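Side-chain contact in rieske iron-sulfur protein soxF (Sulfolobus acidocaldarius, PDB 1JM1), which probably carries electrons in the respiratory chain through a Rieske-type [2Fe-2S] cluster held in its soluble domain: residues P63-Y68 with L72-T77. Sequence-based numbering, arbitrary orientation.
Sequences PYYGKY and LGQIQT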
loop_
_atom_site.group_PDB
_atom_site.type_symbol
_atom_site.label_atom_id
_atom_site.label_comp_id
_atom_site.label_asym_id
_atom_site.label_seq_id
_atom_site.Cartn_x
_atom_site.Cartn_y
_atom_site.Cartn_z
ATOM N N PRO A 63 8.528 -9.248 2.441
ATOM C CA PRO A 63 9.896 -9.436 1.917
ATOM C C PRO A 63 10.968 -8.778 2.756
ATOM O O PRO A 63 12.154 -9.053 2.550
ATOM C CB PRO A 63 9.818 -8.804 0.517
ATOM C CG PRO A 63 8.776 -7.788 0.650
ATOM C CD PRO A 63 7.710 -8.360 1.578
ATOM N N TYR A 64 10.591 -7.904 3.686
ATOM C CA TYR A 64 11.527 -7.206 4.562
ATOM C C TYR A 64 11.757 -7.940 5.897
ATOM O O TYR A 64 12.457 -7.382 6.743
ATOM C CB TYR A 64 11.075 -5.785 4.783
ATOM C CG TYR A 64 11.188 -4.874 3.614
ATOM C CD1 TYR A 64 10.091 -4.538 2.823
ATOM C CD2 TYR A 64 12.390 -4.267 3.309
ATOM C CE1 TYR A 64 10.223 -3.649 1.767
ATOM C CE2 TYR A 64 12.517 -3.342 2.297
ATOM C CZ TYR A 64 11.422 -3.027 1.515
ATOM O OH TYR A 64 11.591 -2.071 0.552
ATOM N N TYR A 65 11.258 -9.167 6.054
ATOM C CA TYR A 65 11.520 -9.896 7.318
ATOM C C TYR A 65 13.009 -9.909 7.607
ATOM O O TYR A 65 13.831 -10.238 6.742
ATOM C CB TYR A 65 10.991 -11.318 7.155
ATOM C CG TYR A 65 11.325 -12.188 8.361
ATOM C CD1 TYR A 65 10.568 -12.169 9.474
ATOM C CD2 TYR A 65 12.441 -12.993 8.418
ATOM C CE1 TYR A 65 10.850 -12.961 10.587
ATOM C CE2 TYR A 65 12.716 -13.806 9.506
ATOM C CZ TYR A 65 11.888 -13.776 10.573
ATOM O OH TYR A 65 12.202 -14.610 11.660
ATOM N N GLY A 66 13.356 -9.556 8.837
ATOM C CA GLY A 66 14.722 -9.546 9.292
ATOM C C GLY A 66 15.574 -8.400 8.799
ATOM O O GLY A 66 16.746 -8.301 9.134
ATOM N N LYS A 67 15.007 -7.462 7.992
ATOM C CA LYS A 67 15.775 -6.336 7.500
ATOM C C LYS A 67 15.764 -5.152 8.429
ATOM O O LYS A 67 16.578 -4.231 8.280
ATOM C CB LYS A 67 15.298 -5.924 6.109
ATOM C CG LYS A 67 15.441 -7.050 5.051
ATOM C CD LYS A 67 16.912 -7.433 4.810
ATOM C CE LYS A 67 17.036 -7.863 3.337
ATOM N N TYR A 68 14.808 -5.111 9.358
ATOM C CA TYR A 68 14.649 -4.052 10.319
ATOM C C TYR A 68 14.446 -4.671 11.699
ATOM O O TYR A 68 14.120 -5.857 11.808
ATOM C CB TYR A 68 13.425 -3.144 9.989
ATOM C CG TYR A 68 13.613 -2.552 8.578
ATOM C CD1 TYR A 68 12.858 -2.996 7.521
ATOM C CD2 TYR A 68 14.585 -1.634 8.334
ATOM C CE1 TYR A 68 13.045 -2.505 6.232
ATOM C CE2 TYR A 68 14.831 -1.147 7.062
ATOM C CZ TYR A 68 14.067 -1.600 6.015
ATOM O OH TYR A 68 14.263 -1.174 4.735
ATOM N N LEU A 72 8.418 -4.957 13.982
ATOM C CA LEU A 72 7.985 -4.814 12.582
ATOM C C LEU A 72 8.831 -5.666 11.648
ATOM O O LEU A 72 8.312 -6.174 10.657
ATOM C CB LEU A 72 7.960 -3.341 12.163
ATOM C CG LEU A 72 6.919 -2.516 12.841
ATOM C CD1 LEU A 72 7.076 -1.042 12.515
ATOM C CD2 LEU A 72 5.501 -2.961 12.377
ATOM N N GLY A 73 10.112 -5.817 11.951
ATOM C CA GLY A 73 10.979 -6.654 11.159
ATOM C C GLY A 73 10.759 -8.143 11.344
ATOM O O GLY A 73 11.300 -8.944 10.583
ATOM N N GLN A 74 9.994 -8.533 12.357
ATOM C CA GLN A 74 9.738 -9.940 12.630
ATOM C C GLN A 74 8.472 -10.434 11.969
ATOM O O GLN A 74 8.160 -11.625 12.009
ATOM C CB GLN A 74 9.718 -10.178 14.135
ATOM C CG GLN A 74 9.734 -11.645 14.494
ATOM C CD GLN A 74 10.034 -11.892 15.955
ATOM O OE1 GLN A 74 9.830 -10.957 16.782
ATOM N NE2 GLN A 74 10.441 -13.105 16.295
ATOM N N ILE A 75 7.700 -9.557 11.348
ATOM C CA ILE A 75 6.470 -9.978 10.653
ATOM C C ILE A 75 6.908 -10.818 9.443
ATOM O O ILE A 75 7.684 -10.383 8.602
ATOM C CB ILE A 75 5.655 -8.757 10.225
ATOM C CG1 ILE A 75 5.142 -8.011 11.459
ATOM C CG2 ILE A 75 4.530 -9.165 9.307
ATOM C CD1 ILE A 75 4.517 -6.654 11.124
ATOM N N GLN A 76 6.398 -12.076 9.382
ATOM C CA GLN A 76 6.754 -12.944 8.269
ATOM C C GLN A 76 5.838 -12.803 7.086
ATOM O O GLN A 76 6.290 -12.951 5.925
ATOM C CB GLN A 76 6.752 -14.437 8.717
ATOM C CG GLN A 76 7.864 -14.702 9.689
ATOM C CD GLN A 76 7.778 -16.141 10.180
ATOM O OE1 GLN A 76 8.144 -17.053 9.419
ATOM N NE2 GLN A 76 7.317 -16.284 11.375
ATOM N N THR A 77 4.560 -12.582 7.328
ATOM C CA THR A 77 3.539 -12.479 6.310
ATOM C C THR A 77 2.560 -11.417 6.719
ATOM O O THR A 77 2.444 -11.061 7.888
ATOM C CB THR A 77 2.791 -13.769 6.051
ATOM O OG1 THR A 77 1.926 -13.986 7.194
ATOM C CG2 THR A 77 3.723 -14.982 5.828
HETATM O O HOH W 1 10.271 -14.853 13.724
#
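G66 gives its backbone N-H to G73 O, and this is the direct hydrogen bond joining the two segments: N to O is 2.8 Å, the N-H points almost straight at the oxygen (175°), and it arrives in the carbonyl plane. The donor sits at the corner of a type II beta turn from Y64 to K67, closed by K67 N to Y64 O; G66 takes the positive phi of that turn, 75°, which suits glycine.

Two CA-H...O contacts flank the bond. Y65 CA lies 3.4 Å from the same G73 O, while G73 CA meets Y68 O at 3.3 Å, its hydrogen aimed squarely at the oxygen. With no side chain on G73, the Y68 carbonyl sits directly against its CA.

The side-chain part belongs to Y65. With CG anti to its backbone N (chi1 175°), the ring reaches along the other segment and turns its CD1/CE1 edge to two carbonyls lying near its plane: CE1 is 3.3 Å from Q74 O, and CD1 comes close to I75 O. Q76 runs alongside, its CG 3.6 Å from Y65 CE1. At the phenol end, water 1 bridges Y65 OH and Q74 NE2, accepting from the amide.

The contact shapes a loop of the Rieske protein away from the cluster site, the Y64 side chain lying about 13 Å from the [2Fe-2S] cluster. Both segments belong to the connection between strands 59-61 and 77-79, folded back on itself. N62 ties it together by bonding Y64 N, I75 O and the Q76 backbone; the side chains of L72 and I75 rest on I152 of strand 151-155.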